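Local coordinates for protein phosphoribosylaminoimidazole carboxylase, ATPase subunit (Thermus thermophilus, PDB 3AW8) that probably catalyses the ATP-dependent carboxylation of 5-aminoimidazole ribonucleotide with bicarbonate to give N5-carboxyaminoimidazole ribonucleotide in purine biosynthesis, at residues T270-E275 against H322-G327. Numbering follows the deposited sequence.
Sequences TIEGAE and HLHWYG
His324 NE2 donates a hydrogen bond to Glu272 OE1 at 3.2 Å, meeting the syn lone pair of that oxygen. The bond is bent, 135° at the hydrogen, and OE1 stands 29° out of the imidazole plane. The bend in the Glu272 chain at its second torsion (chi2 -95°) lays the chain alongside the His322 ring, the two side chains running in opposite senses. Glu272 CG sits over one face of the His322 ring, 3.9 Å from its centroid in a CH-pi contact, while Glu272 OE2 comes within 3.4 Å of His322 CG. Strand 321-325, the outermost strand, within this chain, of the large antiparallel sheet, belongs to the C-terminal PurK domain; the short helix 270-273 comes from the ATP-grasp sequence, so this buried contact joins the two regions away from the nucleotide site. Replacing Glu272 with an alanine would probably leave His324 NE2 without this acceptor and take away the CH-pi packing over the face of His322. Ile271 adds an apolar touch, its CD1 approaching His324 CE1 obliquely at 3.8 Å. The His324 ring also stacks with His338 of the adjacent strand. His322 NE2, for its part, hydrogen-bonds Glu275 O of the second subunit, which places this strand at the dimer interface.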
ATOM      1  N   THR A 270      -9.963   4.246   2.609  1.00 37.53           N
ATOM      2  CA  THR A 270      -9.076   4.220   3.764  1.00 38.77           C
ATOM      3  C   THR A 270      -7.653   3.779   3.446  1.00 40.47           C
ATOM      4  O   THR A 270      -6.756   3.913   4.289  1.00 39.72           O
ATOM      5  CB  THR A 270      -9.631   3.330   4.911  1.00 39.69           C
ATOM      6  OG1 THR A 270      -9.630   1.958   4.509  1.00 39.57           O
ATOM      7  CG2 THR A 270     -11.050   3.754   5.285  1.00 38.43           C
ATOM      8  N   ILE A 271      -7.433   3.261   2.238  1.00 40.63           N
ATOM      9  CA  ILE A 271      -6.088   2.836   1.863  1.00 40.47           C
ATOM     10  C   ILE A 271      -5.130   4.029   1.881  1.00 39.85           C
ATOM     11  O   ILE A 271      -4.007   3.913   2.343  1.00 41.97           O
ATOM     12  CB  ILE A 271      -6.069   2.160   0.477  1.00 40.81           C
ATOM     13  CG1 ILE A 271      -6.972   0.925   0.492  1.00 37.51           C
ATOM     14  CG2 ILE A 271      -4.651   1.721   0.132  1.00 37.63           C
ATOM     15  CD1 ILE A 271      -7.013   0.189  -0.825  1.00 33.85           C
ATOM     16  N   GLU A 272      -5.571   5.176   1.379  1.00 41.74           N
ATOM     17  CA  GLU A 272      -4.732   6.372   1.406  1.00 43.71           C
ATOM     18  C   GLU A 272      -5.384   7.525   2.175  1.00 43.77           C
ATOM     19  O   GLU A 272      -4.689   8.421   2.643  1.00 45.22           O
ATOM     20  CB  GLU A 272      -4.369   6.826  -0.007  1.00 42.29           C
ATOM     21  CG  GLU A 272      -5.438   6.562  -1.016  1.00 49.37           C
ATOM     22  CD  GLU A 272      -5.220   5.254  -1.737  1.00 51.63           C
ATOM     23  OE1 GLU A 272      -6.198   4.494  -1.898  1.00 54.64           O
ATOM     24  OE2 GLU A 272      -4.070   4.993  -2.148  1.00 50.55           O
ATOM     25  N   GLY A 273      -6.707   7.482   2.336  1.00 43.56           N
ATOM     26  CA  GLY A 273      -7.411   8.539   3.052  1.00 44.36           C
ATOM     27  C   GLY A 273      -7.584   8.411   4.568  1.00 46.23           C
ATOM     28  O   GLY A 273      -8.217   9.265   5.193  1.00 46.12           O
ATOM     29  N   ALA A 274      -7.052   7.350   5.169  1.00 45.51           N
ATOM     30  CA  ALA A 274      -7.156   7.165   6.616  1.00 45.79           C
ATOM     31  C   ALA A 274      -5.786   6.711   7.103  1.00 46.90           C
ATOM     32  O   ALA A 274      -5.010   6.153   6.332  1.00 49.37           O
ATOM     33  CB  ALA A 274      -8.214   6.126   6.950  1.00 42.86           C
ATOM     34  N   GLU A 275      -5.477   6.936   8.372  1.00 45.79           N
ATOM     35  CA  GLU A 275      -4.166   6.554   8.869  1.00 46.03           C
ATOM     36  C   GLU A 275      -3.912   5.058   8.781  1.00 44.74           C
ATOM     37  O   GLU A 275      -2.764   4.618   8.688  1.00 45.81           O
ATOM     38  CB  GLU A 275      -3.968   7.031  10.311  1.00 47.78           C
ATOM     39  CG  GLU A 275      -2.494   7.128  10.691  1.00 53.44           C
ATOM     40  CD  GLU A 275      -1.721   8.069   9.769  1.00 56.34           C
ATOM     41  OE1 GLU A 275      -0.480   7.923   9.644  1.00 55.66           O
ATOM     42  OE2 GLU A 275      -2.362   8.966   9.175  1.00 58.97           O
ATOM     43  N   HIS A 322      -5.685   8.183  -6.755  1.00 43.18           N
ATOM     44  CA  HIS A 322      -5.001   6.901  -6.578  1.00 39.50           C
ATOM     45  C   HIS A 322      -5.780   5.798  -7.273  1.00 35.97           C
ATOM     46  O   HIS A 322      -6.873   5.422  -6.845  1.00 35.53           O
ATOM     47  CB  HIS A 322      -4.830   6.576  -5.097  1.00 38.40           C
ATOM     48  CG  HIS A 322      -3.995   7.574  -4.358  1.00 39.13           C
ATOM     49  ND1 HIS A 322      -4.529   8.696  -3.761  1.00 40.95           N
ATOM     50  CD2 HIS A 322      -2.661   7.626  -4.131  1.00 39.72           C
ATOM     51  CE1 HIS A 322      -3.561   9.393  -3.192  1.00 39.99           C
ATOM     52  NE2 HIS A 322      -2.418   8.766  -3.402  1.00 39.22           N
ATOM     53  N   LEU A 323      -5.215   5.297  -8.361  1.00 31.85           N
ATOM     54  CA  LEU A 323      -5.861   4.255  -9.137  1.00 31.81           C
ATOM     55  C   LEU A 323      -5.679   2.861  -8.516  1.00 33.47           C
ATOM     56  O   LEU A 323      -4.630   2.549  -7.934  1.00 32.40           O
ATOM     57  CB  LEU A 323      -5.303   4.262 -10.562  1.00 28.77           C
ATOM     58  CG  LEU A 323      -5.920   3.216 -11.487  1.00 33.04           C
ATOM     59  CD1 LEU A 323      -7.405   3.500 -11.613  1.00 31.44           C
ATOM     60  CD2 LEU A 323      -5.233   3.227 -12.855  1.00 31.19           C
ATOM     61  N   HIS A 324      -6.709   2.030  -8.642  1.00 32.45           N
ATOM     62  CA  HIS A 324      -6.666   0.663  -8.129  1.00 33.29           C
ATOM     63  C   HIS A 324      -7.369  -0.226  -9.138  1.00 33.40           C
ATOM     64  O   HIS A 324      -8.594  -0.212  -9.231  1.00 35.40           O
ATOM     65  CB  HIS A 324      -7.366   0.566  -6.772  1.00 32.19           C
ATOM     66  CG  HIS A 324      -6.553   1.099  -5.634  1.00 36.03           C
ATOM     67  ND1 HIS A 324      -5.700   0.307  -4.892  1.00 36.68           N
ATOM     68  CD2 HIS A 324      -6.424   2.354  -5.140  1.00 35.92           C
ATOM     69  CE1 HIS A 324      -5.082   1.052  -3.993  1.00 37.87           C
ATOM     70  NE2 HIS A 324      -5.502   2.298  -4.123  1.00 38.34           N
ATOM     71  N   TRP A 325      -6.591  -0.970  -9.917  1.00 31.69           N
ATOM     72  CA  TRP A 325      -7.154  -1.868 -10.909  1.00 32.25           C
ATOM     73  C   TRP A 325      -7.100  -3.259 -10.284  1.00 33.77           C
ATOM     74  O   TRP A 325      -6.037  -3.710  -9.864  1.00 36.88           O
ATOM     75  CB  TRP A 325      -6.333  -1.814 -12.203  1.00 32.98           C
ATOM     76  CG  TRP A 325      -7.009  -2.520 -13.329  1.00 34.37           C
ATOM     77  CD1 TRP A 325      -6.595  -3.664 -13.960  1.00 33.70           C
ATOM     78  CD2 TRP A 325      -8.282  -2.187 -13.895  1.00 33.90           C
ATOM     79  NE1 TRP A 325      -7.539  -4.063 -14.878  1.00 33.67           N
ATOM     80  CE2 TRP A 325      -8.584  -3.175 -14.856  1.00 32.66           C
ATOM     81  CE3 TRP A 325      -9.203  -1.150 -13.673  1.00 35.45           C
ATOM     82  CZ2 TRP A 325      -9.767  -3.159 -15.594  1.00 32.22           C
ATOM     83  CZ3 TRP A 325     -10.383  -1.136 -14.407  1.00 34.53           C
ATOM     84  CH2 TRP A 325     -10.654  -2.137 -15.355  1.00 34.11           C
ATOM     85  N   TYR A 326      -8.230  -3.949 -10.218  1.00 33.31           N
ATOM     86  CA  TYR A 326      -8.246  -5.259  -9.575  1.00 34.88           C
ATOM     87  C   TYR A 326      -7.656  -6.431 -10.343  1.00 35.88           C
ATOM     88  O   TYR A 326      -7.453  -7.498  -9.765  1.00 37.10           O
ATOM     89  CB  TYR A 326      -9.669  -5.605  -9.130  1.00 31.81           C
ATOM     90  CG  TYR A 326     -10.303  -4.531  -8.276  1.00 30.30           C
ATOM     91  CD1 TYR A 326      -9.522  -3.719  -7.445  1.00 29.41           C
ATOM     92  CD2 TYR A 326     -11.682  -4.333  -8.284  1.00 27.29           C
ATOM     93  CE1 TYR A 326     -10.100  -2.742  -6.651  1.00 26.09           C
ATOM     94  CE2 TYR A 326     -12.267  -3.362  -7.494  1.00 25.22           C
ATOM     95  CZ  TYR A 326     -11.471  -2.570  -6.679  1.00 27.04           C
ATOM     96  OH  TYR A 326     -12.053  -1.620  -5.872  1.00 27.87           O
ATOM     97  N   GLY A 327      -7.380  -6.242 -11.631  1.00 36.05           N
ATOM     98  CA  GLY A 327      -6.822  -7.325 -12.422  1.00 35.69           C
ATOM     99  C   GLY A 327      -7.874  -8.283 -12.954  1.00 36.94           C
ATOM    100  O   GLY A 327      -7.546  -9.316 -13.523  1.00 36.61           O
TER